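Local coordinates for repressor protein C2 (Enterobacteria phage P22, PDB 2R1J) that binds the left and right operator sites of the phage chromosome as a repressor, blocking lytic transcription and keeping the prophage dormant in its bacterial host, at residues Glu8-Arg13 with Lys55-Ser60. Residues are numbered along the deposited sequence; the frame is centred on the assembly and turned at random.
Sequences ERIRAR and KALQCS. With nucleotides of chain B.
The side chains of R13 and L57 run antiparallel alongside one another where helix 6-17 meets the turn that follows helix 47-56. This is the close-packed part of the contact: CG of R13 lies 3.7 Å from CB of L57, and CD1 of L57 reaches back to 4.0 Å from CB of R13. The same methyl sits 4.2 Å from CG2 of I10, deeper in the core, where L24 also touches L57, and W38, E39 and L64 touch I10. The tight fit continues into the polar end of R13. A bend at chi2 (59°) turns its chain over the turn and brings one face of its guanidinium above the L57 carbonyl. Although NH2 of R13 stands 2.8 Å from O of L57, the N-H directions are wrong for a hydrogen bond, as they are for NH1 near O of Q58, so the attraction of the guanidinium to these two carbonyls is probably electrostatic. The loose, solvent side is Q58, which has positive phi (60°) and closes the helix in a Schellman motif; its extended side chain is exposed, with CB 4.0 Å from NH1 of R13. CB of R11 leaves helix 6-17 away from this turn, and its guanidinium reaches the DNA backbone. There NH2 donates a 2.7 Å hydrogen bond to OP1 of DT4 in chain B, bent to 141°, while E39 pairs with NE and would help to orient the group. Helix 6-17 thus packs against the C-terminal end of helix 47-56 and meets the operator backbone, as in the five-helix, Cro/C1-type helix-turn-helix DNA-binding domain that forms this N-terminal part of the repressor.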
ATOM      1  N   GLU C   8       5.162  13.078   7.764  1.00 31.40           N
ATOM      2  CA  GLU C   8       4.987  14.526   7.770  1.00 32.91           C
ATOM      3  C   GLU C   8       3.909  14.926   6.777  1.00 31.79           C
ATOM      4  O   GLU C   8       3.116  15.839   7.045  1.00 32.56           O
ATOM      5  CB  GLU C   8       6.329  15.206   7.449  1.00 33.61           C
ATOM      6  CG  GLU C   8       7.291  15.197   8.642  1.00 37.67           C
ATOM      7  CD  GLU C   8       8.736  15.566   8.281  1.00 40.84           C
ATOM      8  OE1 GLU C   8       9.472  16.000   9.188  1.00 42.99           O
ATOM      9  OE2 GLU C   8       9.139  15.405   7.109  1.00 43.03           O
ATOM     10  N   ARG C   9       3.871  14.251   5.631  1.00 30.63           N
ATOM     11  CA  ARG C   9       2.861  14.534   4.626  1.00 30.56           C
ATOM     12  C   ARG C   9       1.488  14.090   5.113  1.00 31.42           C
ATOM     13  O   ARG C   9       0.467  14.692   4.777  1.00 32.20           O
ATOM     14  CB  ARG C   9       3.210  13.840   3.313  1.00 31.46           C
ATOM     15  CG  ARG C   9       4.389  14.496   2.607  1.00 31.89           C
ATOM     16  CD  ARG C   9       4.652  13.893   1.232  1.00 33.00           C
ATOM     17  NE  ARG C   9       5.311  12.589   1.307  1.00 33.11           N
ATOM     18  CZ  ARG C   9       6.617  12.409   1.489  1.00 35.28           C
ATOM     19  NH1 ARG C   9       7.438  13.454   1.620  1.00 36.10           N
ATOM     20  NH2 ARG C   9       7.113  11.172   1.527  1.00 35.20           N
ATOM     21  N   ILE C  10       1.468  13.031   5.913  1.00 29.59           N
ATOM     22  CA  ILE C  10       0.218  12.533   6.458  1.00 28.68           C
ATOM     23  C   ILE C  10      -0.354  13.542   7.450  1.00 29.38           C
ATOM     24  O   ILE C  10      -1.538  13.902   7.356  1.00 29.55           O
ATOM     25  CB  ILE C  10       0.434  11.162   7.167  1.00 28.24           C
ATOM     26  CG1 ILE C  10       0.723  10.086   6.107  1.00 27.65           C
ATOM     27  CG2 ILE C  10      -0.796  10.758   7.945  1.00 29.06           C
ATOM     28  CD1 ILE C  10       1.017   8.704   6.717  1.00 27.03           C
ATOM     29  N   ARG C  11       0.478  14.008   8.380  1.00 28.08           N
ATOM     30  CA  ARG C  11       0.003  14.950   9.388  1.00 30.03           C
ATOM     31  C   ARG C  11      -0.422  16.253   8.735  1.00 31.47           C
ATOM     32  O   ARG C  11      -1.500  16.753   9.027  1.00 30.97           O
ATOM     33  CB  ARG C  11       1.069  15.194  10.466  1.00 30.42           C
ATOM     34  CG  ARG C  11       0.714  16.289  11.465  1.00 31.09           C
ATOM     35  CD  ARG C  11       1.660  16.287  12.649  1.00 33.09           C
ATOM     36  NE  ARG C  11       1.421  15.124  13.504  1.00 34.50           N
ATOM     37  CZ  ARG C  11       2.172  14.780  14.547  1.00 35.11           C
ATOM     38  NH1 ARG C  11       3.227  15.511  14.885  1.00 35.59           N
ATOM     39  NH2 ARG C  11       1.872  13.689  15.246  1.00 35.56           N
ATOM     40  N   ALA C  12       0.395  16.796   7.837  1.00 31.87           N
ATOM     41  CA  ALA C  12       0.008  18.058   7.206  1.00 33.38           C
ATOM     42  C   ALA C  12      -1.330  17.932   6.489  1.00 34.10           C
ATOM     43  O   ALA C  12      -2.178  18.827   6.557  1.00 33.66           O
ATOM     44  CB  ALA C  12       1.075  18.523   6.241  1.00 33.85           C
ATOM     45  N   ARG C  13      -1.536  16.811   5.811  1.00 34.21           N
ATOM     46  CA  ARG C  13      -2.771  16.590   5.079  1.00 35.75           C
ATOM     47  C   ARG C  13      -3.963  16.480   6.027  1.00 34.83           C
ATOM     48  O   ARG C  13      -5.061  16.972   5.729  1.00 34.30           O
ATOM     49  CB  ARG C  13      -2.626  15.330   4.225  1.00 38.13           C
ATOM     50  CG  ARG C  13      -3.397  15.346   2.939  1.00 43.10           C
ATOM     51  CD  ARG C  13      -2.957  16.507   2.075  1.00 46.19           C
ATOM     52  NE  ARG C  13      -3.644  16.519   0.792  1.00 50.33           N
ATOM     53  CZ  ARG C  13      -4.962  16.633   0.645  1.00 51.51           C
ATOM     54  NH1 ARG C  13      -5.500  16.635  -0.569  1.00 52.29           N
ATOM     55  NH2 ARG C  13      -5.743  16.746   1.712  1.00 52.87           N
ATOM     56  N   LYS C  55      -7.304   7.680   0.283  1.00 31.28           N
ATOM     57  CA  LYS C  55      -8.668   8.114  -0.031  1.00 31.68           C
ATOM     58  C   LYS C  55      -9.177   9.089   1.038  1.00 31.91           C
ATOM     59  O   LYS C  55      -9.721  10.153   0.711  1.00 32.29           O
ATOM     60  CB  LYS C  55      -9.599   6.912  -0.149  1.00 33.51           C
ATOM     61  CG  LYS C  55      -9.304   6.093  -1.374  1.00 36.23           C
ATOM     62  CD  LYS C  55     -10.126   4.841  -1.435  1.00 38.93           C
ATOM     63  CE  LYS C  55      -9.772   4.074  -2.698  1.00 41.30           C
ATOM     64  NZ  LYS C  55      -8.287   3.861  -2.813  1.00 42.21           N
ATOM     65  N   ALA C  56      -8.988   8.752   2.307  1.00 30.03           N
ATOM     66  CA  ALA C  56      -9.428   9.633   3.396  1.00 30.55           C
ATOM     67  C   ALA C  56      -8.770  11.008   3.333  1.00 31.47           C
ATOM     68  O   ALA C  56      -9.405  12.018   3.659  1.00 31.78           O
ATOM     69  CB  ALA C  56      -9.138   8.979   4.759  1.00 31.73           C
ATOM     70  N   LEU C  57      -7.510  11.060   2.908  1.00 30.93           N
ATOM     71  CA  LEU C  57      -6.785  12.328   2.824  1.00 32.12           C
ATOM     72  C   LEU C  57      -6.898  12.990   1.455  1.00 33.24           C
ATOM     73  O   LEU C  57      -6.278  14.010   1.216  1.00 34.63           O
ATOM     74  CB  LEU C  57      -5.310  12.134   3.170  1.00 31.32           C
ATOM     75  CG  LEU C  57      -5.007  11.628   4.585  1.00 29.92           C
ATOM     76  CD1 LEU C  57      -3.487  11.472   4.768  1.00 30.84           C
ATOM     77  CD2 LEU C  57      -5.569  12.605   5.614  1.00 30.85           C
ATOM     78  N   GLN C  58      -7.655  12.377   0.557  1.00 34.58           N
ATOM     79  CA  GLN C  58      -7.886  12.922  -0.782  1.00 37.01           C
ATOM     80  C   GLN C  58      -6.628  13.125  -1.622  1.00 37.95           C
ATOM     81  O   GLN C  58      -6.460  14.154  -2.274  1.00 38.28           O
ATOM     82  CB  GLN C  58      -8.657  14.245  -0.657  1.00 38.04           C
ATOM     83  CG  GLN C  58      -9.854  14.122   0.261  1.00 39.65           C
ATOM     84  CD  GLN C  58     -10.619  15.420   0.449  1.00 41.66           C
ATOM     85  OE1 GLN C  58     -11.564  15.476   1.233  1.00 42.25           O
ATOM     86  NE2 GLN C  58     -10.221  16.463  -0.269  1.00 42.47           N
ATOM     87  N   CYS C  59      -5.742  12.138  -1.628  1.00 37.15           N
ATOM     88  CA  CYS C  59      -4.531  12.257  -2.412  1.00 36.53           C
ATOM     89  C   CYS C  59      -4.109  10.880  -2.902  1.00 36.67           C
ATOM     90  O   CYS C  59      -4.766   9.885  -2.609  1.00 37.89           O
ATOM     91  CB  CYS C  59      -3.423  12.884  -1.572  1.00 36.41           C
ATOM     92  SG  CYS C  59      -2.941  11.904  -0.115  1.00 37.86           S
ATOM     93  N   SER C  60      -3.015  10.805  -3.645  1.00 35.51           N
ATOM     94  CA  SER C  60      -2.582   9.504  -4.136  1.00 34.24           C
ATOM     95  C   SER C  60      -1.623   8.843  -3.145  1.00 32.63           C
ATOM     96  O   SER C  60      -0.982   9.514  -2.336  1.00 31.81           O
ATOM     97  CB  SER C  60      -1.878   9.646  -5.490  1.00 33.77           C
ATOM     98  OG  SER C  60      -0.586  10.203  -5.318  1.00 34.78           O
TER
ATOM     99  P    DT B   4       1.479  12.668  18.446  1.00 31.60           P
ATOM    100  OP1  DT B   4       2.499  13.574  17.871  1.00 31.08           O
ATOM    101  OP2  DT B   4       0.773  11.721  17.530  1.00 30.19           O
ATOM    102  O5'  DT B   4       2.183  11.884  19.633  1.00 30.80           O
ATOM    103  C5'  DT B   4       2.729  12.621  20.729  1.00 32.52           C
ATOM    104  C4'  DT B   4       3.247  11.701  21.808  1.00 32.92           C
ATOM    105  O4'  DT B   4       2.157  11.035  22.478  1.00 31.70           O
ATOM    106  C3'  DT B   4       4.218  10.604  21.373  1.00 33.59           C
ATOM    107  O3'  DT B   4       5.259  10.572  22.347  1.00 36.09           O
ATOM    108  C2'  DT B   4       3.376   9.337  21.437  1.00 32.70           C
ATOM    109  C1'  DT B   4       2.437   9.640  22.588  1.00 31.77           C
ATOM    110  N1   DT B   4       1.138   8.947  22.592  1.00 27.75           N
ATOM    111  C2   DT B   4       0.745   8.286  23.746  1.00 26.53           C
ATOM    112  O2   DT B   4       1.470   8.123  24.712  1.00 29.26           O
ATOM    113  N3   DT B   4      -0.537   7.809  23.723  1.00 26.28           N
ATOM    114  C4   DT B   4      -1.437   7.900  22.683  1.00 25.83           C
ATOM    115  O4   DT B   4      -2.571   7.477  22.826  1.00 27.70           O
ATOM    116  C5   DT B   4      -0.940   8.527  21.480  1.00 26.24           C
ATOM    117  C7   DT B   4      -1.831   8.607  20.285  1.00 27.78           C
ATOM    118  C6   DT B   4       0.314   9.013  21.489  1.00 26.73           C
TER